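Local coordinates for protein thiosulfate reductase (Thermus thermophilus, PDB 2VPZ) that probably catalyses the reduction of polysulfide or thiosulfate, as a molybdenum enzyme that carries two molybdopterin guanine dinucleotides and a 4Fe-4S cluster, at residues 417-425 with 451-459; 612-623 with 734-742. One frame throughout, in Å; residues are numbered along the deposited sequence.

Interaction 1: 417-425 with 451-459; sequences IQELIEPMI and RTKEALKNL
I425 and A455 have the CA atoms nearest each other across the contact, 5.1 Å apart, where 417-425, having passed through a type I turn from E419 to E422, comes up against the helical turns of 451-457. The principle that a small residue lets a helix pack closely is well illustrated here: the CB of A455 receives I421 CG2 at 3.6 Å and I425 CG1 at 3.7 Å, while M424 adds its CB and SD.

I425 reaches both ways from this point. Its CG1 lies opposite the carbonyl carbon (chi1 -58°) and CD1 runs onward, meeting R451 CG at 3.3 Å, whereas the CG2 branch leans on E454 OE1; both partners cross it at roughly a right angle. With an alanine here, a gap beside A455 is likely to open, and R451 CG would lose the CD1 methyl packed on it.

R451 extends its first carbons and then bends at chi3 (58°), carrying the guanidinium across I421, whose CB lies over one face. NH2 thereby comes 3.0 Å from Q418 O, which lies oblique to the guanidinium plane. At the other end of the contact, N458 CB lies 3.4 Å from M424 O, and the methyl CE of M424 meets L459 CD2 at 4.1 Å.

The helix 449-457 belongs to the connection between the adjacent parallel strands 435-438 and 462-466, a beta-alpha-beta crossover. M424, L456 and L459 all rest on L435 of the first of these strands, and M424 also touches A141 of strand 141-144. I417 packs against that strand through F143 and against helix 168-184, so the contact joins two neighbouring pieces of chain that rest on the same parallel sheet.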
loop_
_atom_site.group_PDB
_atom_site.type_symbol
_atom_site.label_atom_id
_atom_site.label_comp_id
_atom_site.label_asym_id
_atom_site.label_seq_id
_atom_site.Cartn_x
_atom_site.Cartn_y
_atom_site.Cartn_z
ATOM N N ILE A 417 2.017 -50.553 -17.843
ATOM C CA ILE A 417 3.282 -50.433 -18.585
ATOM C C ILE A 417 4.552 -50.929 -17.909
ATOM O O ILE A 417 5.450 -51.557 -18.503
ATOM C CB ILE A 417 3.529 -48.922 -19.072
ATOM C CG1 ILE A 417 4.632 -48.844 -20.120
ATOM C CG2 ILE A 417 3.831 -48.031 -17.837
ATOM C CD1 ILE A 417 4.541 -47.618 -21.048
ATOM N N GLN A 418 4.593 -50.654 -16.621
ATOM C CA GLN A 418 5.691 -50.986 -15.746
ATOM C C GLN A 418 5.782 -52.480 -15.354
ATOM O O GLN A 418 6.845 -52.949 -14.949
ATOM C CB GLN A 418 5.600 -50.040 -14.547
ATOM C CG GLN A 418 4.147 -49.763 -14.074
ATOM C CD GLN A 418 3.873 -50.478 -12.787
ATOM O OE1 GLN A 418 4.821 -50.951 -12.155
ATOM N NE2 GLN A 418 2.616 -50.558 -12.364
ATOM N N GLU A 419 4.704 -53.257 -15.512
ATOM C CA GLU A 419 4.699 -54.691 -15.166
ATOM C C GLU A 419 5.077 -55.647 -16.350
ATOM O O GLU A 419 5.592 -56.749 -16.113
ATOM C CB GLU A 419 3.367 -55.093 -14.508
ATOM C CG GLU A 419 3.028 -54.326 -13.190
ATOM C CD GLU A 419 4.102 -54.494 -12.096
ATOM O OE1 GLU A 419 4.552 -55.645 -11.901
ATOM O OE2 GLU A 419 4.466 -53.486 -11.441
ATOM N N LEU A 420 4.857 -55.218 -17.600
ATOM C CA LEU A 420 5.192 -55.999 -18.817
ATOM C C LEU A 420 6.675 -55.914 -19.211
ATOM O O LEU A 420 7.050 -56.367 -20.307
ATOM C CB LEU A 420 4.405 -55.526 -20.065
ATOM C CG LEU A 420 2.941 -55.124 -19.932
ATOM C CD1 LEU A 420 2.570 -54.140 -21.041
ATOM C CD2 LEU A 420 2.027 -56.360 -19.944
ATOM N N ILE A 421 7.495 -55.310 -18.357
ATOM C CA ILE A 421 8.945 -55.131 -18.619
ATOM C C ILE A 421 9.779 -56.280 -18.088
ATOM O O ILE A 421 10.904 -56.512 -18.516
ATOM C CB ILE A 421 9.581 -53.865 -17.942
ATOM C CG1 ILE A 421 8.854 -52.595 -18.331
ATOM C CG2 ILE A 421 11.095 -53.784 -18.319
ATOM C CD1 ILE A 421 9.758 -51.494 -18.917
ATOM N N GLU A 422 9.226 -56.938 -17.083
ATOM C CA GLU A 422 9.853 -58.054 -16.396
ATOM C C GLU A 422 9.866 -59.251 -17.381
ATOM O O GLU A 422 10.917 -59.928 -17.528
ATOM C CB GLU A 422 9.089 -58.355 -15.102
ATOM C CG GLU A 422 9.688 -59.369 -14.141
ATOM C CD GLU A 422 8.647 -59.893 -13.145
ATOM O OE1 GLU A 422 7.445 -59.884 -13.501
ATOM O OE2 GLU A 422 9.027 -60.325 -12.022
ATOM N N PRO A 423 8.724 -59.551 -18.053
ATOM C CA PRO A 423 8.611 -60.634 -19.029
ATOM C C PRO A 423 9.742 -60.647 -20.110
ATOM O O PRO A 423 10.047 -61.697 -20.690
ATOM C CB PRO A 423 7.235 -60.393 -19.659
ATOM C CG PRO A 423 6.402 -59.839 -18.516
ATOM C CD PRO A 423 7.397 -59.098 -17.602
ATOM N N MET A 424 10.347 -59.485 -20.383
ATOM C CA MET A 424 11.437 -59.292 -21.370
ATOM C C MET A 424 12.842 -59.671 -20.854
ATOM O O MET A 424 13.778 -59.859 -21.645
ATOM C CB MET A 424 11.527 -57.833 -21.879
ATOM C CG MET A 424 10.255 -57.185 -22.410
ATOM S SD MET A 424 10.330 -55.347 -22.473
ATOM C CE MET A 424 9.299 -54.988 -23.937
ATOM N N ILE A 425 12.994 -59.729 -19.538
ATOM C CA ILE A 425 14.257 -60.058 -18.868
ATOM C C ILE A 425 14.341 -61.564 -18.502
ATOM O O ILE A 425 15.291 -62.237 -18.894
ATOM C CB ILE A 425 14.488 -59.174 -17.559
ATOM C CG1 ILE A 425 14.487 -57.677 -17.881
ATOM C CG2 ILE A 425 15.829 -59.552 -16.898
ATOM C CD1 ILE A 425 14.061 -56.769 -16.695
ATOM N N ARG A 451 16.634 -51.549 -14.773
ATOM C CA ARG A 451 15.823 -52.708 -15.179
ATOM C C ARG A 451 15.306 -52.545 -16.649
ATOM O O ARG A 451 15.319 -53.499 -17.405
ATOM C CB ARG A 451 14.638 -52.987 -14.217
ATOM C CG ARG A 451 13.861 -54.298 -14.533
ATOM C CD ARG A 451 12.496 -54.441 -13.800
ATOM N NE ARG A 451 11.549 -53.347 -14.061
ATOM C CZ ARG A 451 10.306 -53.249 -13.583
ATOM N NH1 ARG A 451 9.801 -54.186 -12.797
ATOM N NH2 ARG A 451 9.555 -52.194 -13.887
ATOM N N THR A 452 14.867 -51.353 -17.046
ATOM C CA THR A 452 14.418 -51.119 -18.420
ATOM C C THR A 452 15.565 -51.330 -19.473
ATOM O O THR A 452 15.329 -51.796 -20.592
ATOM C CB THR A 452 13.791 -49.684 -18.596
ATOM O OG1 THR A 452 12.788 -49.460 -17.620
ATOM C CG2 THR A 452 13.225 -49.502 -20.017
ATOM N N LYS A 453 16.807 -51.004 -19.106
ATOM C CA LYS A 453 17.995 -51.140 -19.981
ATOM C C LYS A 453 18.444 -52.613 -20.161
ATOM O O LYS A 453 18.964 -53.018 -21.214
ATOM C CB LYS A 453 19.151 -50.252 -19.489
ATOM C CG LYS A 453 18.768 -48.775 -19.307
ATOM C CD LYS A 453 19.996 -47.876 -19.152
ATOM C CE LYS A 453 19.676 -46.371 -19.315
ATOM N NZ LYS A 453 20.616 -45.479 -18.548
ATOM N N GLU A 454 18.246 -53.402 -19.107
ATOM C CA GLU A 454 18.510 -54.842 -19.122
ATOM C C GLU A 454 17.508 -55.423 -20.162
ATOM O O GLU A 454 17.874 -56.202 -21.050
ATOM C CB GLU A 454 18.197 -55.447 -17.752
ATOM C CG GLU A 454 19.344 -56.130 -17.020
ATOM C CD GLU A 454 18.878 -57.286 -16.111
ATOM O OE1 GLU A 454 18.873 -58.454 -16.584
ATOM O OE2 GLU A 454 18.496 -57.007 -14.937
ATOM N N ALA A 455 16.237 -55.036 -20.019
ATOM C CA ALA A 455 15.167 -55.485 -20.908
ATOM C C ALA A 455 15.393 -55.101 -22.389
ATOM O O ALA A 455 15.052 -55.873 -23.278
ATOM C CB ALA A 455 13.776 -54.998 -20.399
ATOM N N LEU A 456 15.952 -53.936 -22.691
ATOM C CA LEU A 456 16.210 -53.622 -24.104
ATOM C C LEU A 456 17.373 -54.517 -24.604
ATOM O O LEU A 456 17.408 -54.910 -25.775
ATOM C CB LEU A 456 16.538 -52.127 -24.366
ATOM C CG LEU A 456 15.590 -51.055 -23.801
ATOM C CD1 LEU A 456 16.092 -49.627 -24.141
ATOM C CD2 LEU A 456 14.153 -51.271 -24.316
ATOM N N LYS A 457 18.317 -54.851 -23.724
ATOM C CA LYS A 457 19.457 -55.699 -24.068
ATOM C C LYS A 457 18.991 -57.062 -24.638
ATOM O O LYS A 457 19.398 -57.503 -25.712
ATOM C CB LYS A 457 20.390 -55.949 -22.841
ATOM C CG LYS A 457 21.798 -55.296 -22.918
ATOM C CD LYS A 457 21.747 -53.762 -23.119
ATOM C CE LYS A 457 22.929 -53.234 -23.971
ATOM N NZ LYS A 457 24.021 -52.577 -23.162
ATOM N N ASN A 458 18.079 -57.695 -23.912
ATOM C CA ASN A 458 17.539 -58.988 -24.262
ATOM C C ASN A 458 16.546 -59.106 -25.437
ATOM O O ASN A 458 16.131 -60.200 -25.812
ATOM C CB ASN A 458 16.899 -59.613 -23.018
ATOM C CG ASN A 458 17.410 -61.004 -22.712
ATOM O OD1 ASN A 458 18.156 -61.588 -23.506
ATOM N ND2 ASN A 458 17.008 -61.549 -21.558
ATOM N N LEU A 459 16.163 -57.991 -26.040
ATOM C CA LEU A 459 15.183 -58.015 -27.128
ATOM C C LEU A 459 15.722 -58.408 -28.508
ATOM O O LEU A 459 16.893 -58.178 -28.814
ATOM C CB LEU A 459 14.432 -56.660 -27.228
ATOM C CG LEU A 459 13.455 -56.144 -26.148
ATOM C CD1 LEU A 459 13.181 -54.626 -26.313
ATOM C CD2 LEU A 459 12.131 -56.943 -26.177
#

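Interaction 2: 612-623 with 734-742; sequences EEPPEGFYRLLY and LRVNFVRLE. With MGD (2-amino-5,6-dimercapto-7-methyl-3,7,8a,9-tetrahydro-8-oxa-1,3,9,10-tetraaza-anthracen-4-one guanosine dinucleotide), chain I.
P614 sets its CA over one face of the F738 ring in a CH-pi contact, 3.7 Å from the centroid, while the backbone O of V736 lies over the other. R620 runs alongside this ring in the same direction, with its guanidinium turned 66° from it and F738 CE2 over one guanidinium face. A bend at chi3 (-59°) sets the group to serve two carbonyls: NH1 donates to R735 O at 2.9 Å, in the carbonyl plane, and NH2 to E612 O.

F618 and R740 also lie side by side, R740 CD forming a CH-pi contact over the F618 face. Between these pairs Y619 and V739 form an antiparallel hydrogen-bonded pair, Y619 N to V739 O 2.7 Å and V739 N to Y619 O 2.8 Å.

Y623 and R735 cross near a right angle in an off-centre cation-pi contact, R735 CZ 4.5 Å from the ring centroid; the hydroxyl of Y623 is hydrogen-bonded to H333. R735, extended from CG to NE, brings NH2 to 2.9 Å from the phosphate oxygen O1B of MGD, and NH1 adds a weaker bond. L622 CD2 approaches guanine N7 of the same cofactor.

Strand pairing in the dinucleotide-binding domain thus grades into a cofactor site, where R735, which also makes a cation-pi contact with W336, would tend to offset the negative charge of the phosphate.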
loop_
_atom_site.group_PDB
_atom_site.type_symbol
_atom_site.label_atom_id
_atom_site.label_comp_id
_atom_site.label_asym_id
_atom_site.label_seq_id
_atom_site.Cartn_x
_atom_site.Cartn_y
_atom_site.Cartn_z
ATOM N N GLU A 612 5.779 -45.978 5.432
ATOM C CA GLU A 612 7.165 -46.209 5.844
ATOM C C GLU A 612 7.818 -44.814 5.863
ATOM O O GLU A 612 7.599 -44.002 4.957
ATOM C CB GLU A 612 7.910 -47.139 4.880
ATOM C CG GLU A 612 9.241 -47.658 5.466
ATOM C CD GLU A 612 10.340 -47.984 4.430
ATOM O OE1 GLU A 612 10.022 -48.147 3.229
ATOM O OE2 GLU A 612 11.518 -48.082 4.842
ATOM N N GLU A 613 8.614 -44.536 6.886
ATOM C CA GLU A 613 9.242 -43.224 7.051
ATOM C C GLU A 613 10.699 -43.072 6.552
ATOM O O GLU A 613 11.428 -44.065 6.432
ATOM C CB GLU A 613 9.106 -42.800 8.513
ATOM C CG GLU A 613 7.650 -42.835 8.994
ATOM C CD GLU A 613 7.264 -41.664 9.901
ATOM O OE1 GLU A 613 8.070 -40.715 10.032
ATOM O OE2 GLU A 613 6.161 -41.703 10.456
ATOM N N PRO A 614 11.122 -41.829 6.230
ATOM C CA PRO A 614 12.500 -41.651 5.744
ATOM C C PRO A 614 13.558 -41.978 6.804
ATOM O O PRO A 614 13.332 -41.712 7.996
ATOM C CB PRO A 614 12.608 -40.160 5.381
ATOM C CG PRO A 614 11.227 -39.556 5.615
ATOM C CD PRO A 614 10.479 -40.535 6.502
ATOM N N PRO A 615 14.686 -42.626 6.407
ATOM C CA PRO A 615 15.667 -42.894 7.471
ATOM C C PRO A 615 16.300 -41.526 7.843
ATOM O O PRO A 615 16.316 -40.574 7.021
ATOM C CB PRO A 615 16.720 -43.809 6.817
ATOM C CG PRO A 615 16.164 -44.248 5.477
ATOM C CD PRO A 615 15.006 -43.319 5.141
ATOM N N GLU A 616 16.816 -41.406 9.063
ATOM C CA GLU A 616 17.469 -40.180 9.523
ATOM C C GLU A 616 18.706 -39.891 8.598
ATOM O O GLU A 616 19.450 -40.812 8.214
ATOM C CB GLU A 616 17.795 -40.305 11.066
ATOM C CG GLU A 616 19.241 -40.276 11.569
ATOM C CD GLU A 616 19.350 -40.267 13.110
ATOM O OE1 GLU A 616 20.196 -39.520 13.654
ATOM O OE2 GLU A 616 18.569 -41.016 13.764
ATOM N N GLY A 617 18.828 -38.623 8.185
ATOM C CA GLY A 617 19.819 -38.116 7.236
ATOM C C GLY A 617 19.217 -38.014 5.822
ATOM O O GLY A 617 19.829 -37.468 4.887
ATOM N N PHE A 618 17.996 -38.526 5.662
ATOM C CA PHE A 618 17.261 -38.560 4.380
ATOM C C PHE A 618 15.955 -37.737 4.342
ATOM O O PHE A 618 15.468 -37.309 5.380
ATOM C CB PHE A 618 16.913 -40.011 4.007
ATOM C CG PHE A 618 18.085 -40.848 3.527
ATOM C CD1 PHE A 618 18.975 -41.423 4.431
ATOM C CD2 PHE A 618 18.280 -41.065 2.159
ATOM C CE1 PHE A 618 20.044 -42.194 3.992
ATOM C CE2 PHE A 618 19.337 -41.838 1.692
ATOM C CZ PHE A 618 20.224 -42.408 2.602
ATOM N N TYR A 619 15.411 -37.530 3.144
ATOM C CA TYR A 619 14.142 -36.796 2.945
ATOM C C TYR A 619 13.237 -37.507 1.935
ATOM O O TYR A 619 13.741 -38.189 1.051
ATOM C CB TYR A 619 14.387 -35.376 2.446
ATOM C CG TYR A 619 15.217 -34.540 3.372
ATOM C CD1 TYR A 619 16.613 -34.540 3.282
ATOM C CD2 TYR A 619 14.614 -33.782 4.385
ATOM C CE1 TYR A 619 17.398 -33.812 4.177
ATOM C CE2 TYR A 619 15.381 -33.048 5.294
ATOM C CZ TYR A 619 16.775 -33.065 5.185
ATOM O OH TYR A 619 17.534 -32.345 6.085
ATOM N N ARG A 620 11.912 -37.375 2.055
ATOM C CA ARG A 620 11.052 -37.978 1.053
ATOM C C ARG A 620 11.212 -37.078 -0.205
ATOM O O ARG A 620 11.283 -35.859 -0.096
ATOM C CB ARG A 620 9.579 -38.038 1.497
ATOM C CG ARG A 620 8.676 -38.898 0.589
ATOM C CD ARG A 620 7.223 -38.945 1.100
ATOM N NE ARG A 620 7.090 -39.477 2.456
ATOM C CZ ARG A 620 7.060 -40.765 2.797
ATOM N NH1 ARG A 620 7.152 -41.715 1.873
ATOM N NH2 ARG A 620 6.931 -41.104 4.084
ATOM N N LEU A 621 11.300 -37.709 -1.382
ATOM C CA LEU A 621 11.493 -37.063 -2.682
ATOM C C LEU A 621 10.111 -36.751 -3.287
ATOM O O LEU A 621 9.414 -37.678 -3.710
ATOM C CB LEU A 621 12.266 -37.989 -3.624
ATOM C CG LEU A 621 13.150 -37.527 -4.805
ATOM C CD1 LEU A 621 13.018 -38.499 -6.000
ATOM C CD2 LEU A 621 12.771 -36.099 -5.202
ATOM N N LEU A 622 9.690 -35.469 -3.280
ATOM C CA LEU A 622 8.396 -35.090 -3.848
ATOM C C LEU A 622 8.746 -34.510 -5.247
ATOM O O LEU A 622 9.896 -34.159 -5.507
ATOM C CB LEU A 622 7.640 -34.110 -2.934
ATOM C CG LEU A 622 7.351 -34.517 -1.452
ATOM C CD1 LEU A 622 6.522 -33.431 -0.707
ATOM C CD2 LEU A 622 6.618 -35.877 -1.400
ATOM N N TYR A 623 7.780 -34.433 -6.164
ATOM C CA TYR A 623 8.105 -33.962 -7.500
ATOM C C TYR A 623 6.844 -33.380 -8.148
ATOM O O TYR A 623 5.735 -33.580 -7.658
ATOM C CB TYR A 623 8.675 -35.129 -8.306
ATOM C CG TYR A 623 7.735 -36.318 -8.344
ATOM C CD1 TYR A 623 6.698 -36.389 -9.275
ATOM C CD2 TYR A 623 7.800 -37.339 -7.369
ATOM C CE1 TYR A 623 5.749 -37.409 -9.249
ATOM C CE2 TYR A 623 6.862 -38.363 -7.330
ATOM C CZ TYR A 623 5.828 -38.398 -8.281
ATOM O OH TYR A 623 4.887 -39.397 -8.254
ATOM N N LEU A 734 5.131 -43.873 -6.569
ATOM C CA LEU A 734 6.472 -43.270 -6.654
ATOM C C LEU A 734 7.086 -42.540 -5.433
ATOM O O LEU A 734 8.309 -42.533 -5.270
ATOM C CB LEU A 734 6.531 -42.329 -7.883
ATOM C CG LEU A 734 6.426 -42.937 -9.288
ATOM C CD1 LEU A 734 6.556 -41.818 -10.339
ATOM C CD2 LEU A 734 7.510 -44.022 -9.502
ATOM N N ARG A 735 6.242 -41.952 -4.583
ATOM C CA ARG A 735 6.620 -41.145 -3.390
ATOM C C ARG A 735 7.100 -41.946 -2.181
ATOM O O ARG A 735 7.023 -41.530 -1.027
ATOM C CB ARG A 735 5.425 -40.228 -3.009
ATOM C CG ARG A 735 4.949 -39.436 -4.248
ATOM C CD ARG A 735 4.046 -38.186 -4.104
ATOM N NE ARG A 735 3.969 -37.548 -5.424
ATOM C CZ ARG A 735 3.047 -36.704 -5.881
ATOM N NH1 ARG A 735 2.036 -36.321 -5.131
ATOM N NH2 ARG A 735 3.132 -36.275 -7.135
ATOM N N VAL A 736 7.683 -43.072 -2.507
ATOM C CA VAL A 736 8.137 -44.085 -1.584
ATOM C C VAL A 736 9.707 -44.081 -1.561
ATOM O O VAL A 736 10.350 -44.836 -0.814
ATOM C CB VAL A 736 7.388 -45.379 -2.137
ATOM C CG1 VAL A 736 8.347 -46.459 -2.519
ATOM C CG2 VAL A 736 6.237 -45.791 -1.222
ATOM N N ASN A 737 10.303 -43.191 -2.357
ATOM C CA ASN A 737 11.767 -43.047 -2.431
ATOM C C ASN A 737 12.260 -41.933 -1.500
ATOM O O ASN A 737 11.585 -40.921 -1.306
ATOM C CB ASN A 737 12.226 -42.795 -3.881
ATOM C CG ASN A 737 12.021 -44.016 -4.792
ATOM O OD1 ASN A 737 12.857 -44.924 -4.840
ATOM N ND2 ASN A 737 10.887 -44.040 -5.499
ATOM N N PHE A 738 13.430 -42.157 -0.911
ATOM C CA PHE A 738 14.075 -41.242 0.014
ATOM C C PHE A 738 15.416 -40.830 -0.594
ATOM O O PHE A 738 16.091 -41.627 -1.264
ATOM C CB PHE A 738 14.245 -41.930 1.388
ATOM C CG PHE A 738 12.960 -42.569 1.930
ATOM C CD1 PHE A 738 12.880 -43.947 2.140
ATOM C CD2 PHE A 738 11.830 -41.785 2.217
ATOM C CE1 PHE A 738 11.679 -44.550 2.616
ATOM C CE2 PHE A 738 10.619 -42.366 2.697
ATOM C CZ PHE A 738 10.549 -43.752 2.897
ATOM N N VAL A 739 15.787 -39.584 -0.358
ATOM C CA VAL A 739 16.990 -39.007 -0.915
ATOM C C VAL A 739 17.749 -38.149 0.125
ATOM O O VAL A 739 17.117 -37.591 1.032
ATOM C CB VAL A 739 16.555 -38.140 -2.144
ATOM C CG1 VAL A 739 16.267 -36.704 -1.704
ATOM C CG2 VAL A 739 17.570 -38.233 -3.253
ATOM N N ARG A 740 19.084 -38.093 0.039
ATOM C CA ARG A 740 19.892 -37.245 0.929
ATOM C C ARG A 740 20.785 -36.320 0.068
ATOM O O ARG A 740 21.080 -36.642 -1.089
ATOM C CB ARG A 740 20.724 -38.066 1.898
ATOM C CG ARG A 740 21.811 -38.762 1.205
ATOM C CD ARG A 740 22.443 -39.805 2.041
ATOM N NE ARG A 740 23.829 -39.784 1.668
ATOM C CZ ARG A 740 24.407 -40.698 0.929
ATOM N NH1 ARG A 740 23.690 -41.718 0.512
ATOM N NH2 ARG A 740 25.684 -40.571 0.563
ATOM N N LEU A 741 21.195 -35.175 0.615
ATOM C CA LEU A 741 21.985 -34.189 -0.126
ATOM C C LEU A 741 23.476 -34.123 0.257
ATOM O O LEU A 741 23.824 -34.045 1.434
ATOM C CB LEU A 741 21.339 -32.785 -0.039
ATOM C CG LEU A 741 19.931 -32.351 0.416
ATOM C CD1 LEU A 741 19.778 -30.939 -0.168
ATOM C CD2 LEU A 741 18.734 -33.242 -0.023
ATOM N N GLU A 742 24.332 -34.123 -0.762
ATOM C CA GLU A 742 25.789 -34.122 -0.642
ATOM C C GLU A 742 26.345 -32.888 -1.382
ATOM O O GLU A 742 26.084 -32.727 -2.572
ATOM C CB GLU A 742 26.290 -35.430 -1.273
ATOM C CG GLU A 742 27.785 -35.760 -1.240
ATOM C CD GLU A 742 28.102 -37.110 -1.921
ATOM O OE1 GLU A 742 28.442 -37.112 -3.130
ATOM O OE2 GLU A 742 27.983 -38.158 -1.229
HETATM P PB MGD I . -0.387 -34.019 -7.826
HETATM O O1B MGD I . 0.548 -35.160 -7.739
HETATM O O2B MGD I . -1.717 -34.114 -7.271
HETATM O O3B MGD I . -0.294 -33.809 -9.410
HETATM O O3A MGD I . -0.184 -32.748 -11.720
HETATM P PA MGD I . -1.160 -33.057 -10.521
HETATM O O1A MGD I . -2.186 -33.883 -11.145
HETATM O O2A MGD I . -1.685 -31.799 -10.015
HETATM O "O5'" MGD I . 0.257 -32.752 -7.192
HETATM C "C5'" MGD I . 1.635 -32.393 -7.065
HETATM C "C4'" MGD I . 1.621 -31.835 -5.651
HETATM O "O4'" MGD I . 1.389 -33.000 -4.878
HETATM C "C3'" MGD I . 2.935 -31.233 -5.085
HETATM O "O3'" MGD I . 2.695 -29.944 -4.464
HETATM C "C2'" MGD I . 3.399 -32.227 -3.990
HETATM O "O2'" MGD I . 3.731 -31.497 -2.815
HETATM C "C1'" MGD I . 2.108 -32.920 -3.634
HETATM N N9 MGD I . 2.143 -34.103 -2.730
HETATM C C8 MGD I . 3.151 -35.026 -2.629
HETATM N N7 MGD I . 2.868 -35.979 -1.696
HETATM C C5 MGD I . 1.660 -35.650 -1.168
HETATM C C6 MGD I . 0.813 -36.180 -0.080
HETATM O O6 MGD I . 1.184 -37.223 0.469
HETATM N N1 MGD I . -0.342 -35.578 0.197
HETATM C C2 MGD I . -0.733 -34.438 -0.436
HETATM N N2 MGD I . -1.936 -33.845 -0.109
HETATM N N3 MGD I . 0.000 -33.877 -1.447
HETATM C C4 MGD I . 1.179 -34.423 -1.852
HETATM C C10 MGD I . 0.292 -33.596 -12.743
HETATM C C11 MGD I . -0.592 -33.310 -13.913
HETATM O O11 MGD I . -0.301 -31.983 -14.375
HETATM C C12 MGD I . -0.598 -34.429 -14.987
HETATM S S12 MGD I . -0.873 -36.040 -14.585
HETATM C C13 MGD I . -0.392 -34.184 -16.330
HETATM S S13 MGD I . -0.532 -35.439 -17.473
HETATM C C14 MGD I . -0.071 -32.795 -16.821
HETATM N N15 MGD I . 1.282 -32.546 -17.156
HETATM C C16 MGD I . 1.799 -31.275 -17.139
HETATM C C17 MGD I . 3.209 -30.907 -17.523
HETATM O O17 MGD I . 3.988 -31.804 -17.950
HETATM N N18 MGD I . 3.602 -29.588 -17.489
HETATM C C19 MGD I . 2.727 -28.666 -17.011
HETATM N N19 MGD I . 3.173 -27.429 -16.915
HETATM N N20 MGD I . 1.436 -28.890 -16.593
HETATM C C21 MGD I . 0.949 -30.165 -16.692
HETATM N N22 MGD I . -0.271 -30.490 -16.296
HETATM C C23 MGD I . -0.618 -31.791 -15.827
HETATM O O HOH W 1 20.878 -34.959 3.709
HETATM O O HOH W 2 9.860 -40.221 -5.191
#

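Interactions 1 and 2 come one after the other along the chain and do not touch, their nearest atoms lying about 8 Å apart. Interaction 1 is mostly buried, with E454 and N458 at its exposed margin, and depends on aliphatic packing beside a parallel sheet. Interaction 2 has a buried strand pair but an exposed loop at one end, and it relies on backbone hydrogen bonds of a mixed sheet, together with aromatic faces and arginines. Arginine shows the difference: R451 lies across an isoleucine, whereas R735 binds a cofactor directly. Interaction 1 packs on the parallel sheet, whereas interaction 2 pairs two strands of the mixed one; the side chain of Q418 lies about 9 Å from a bound MGD.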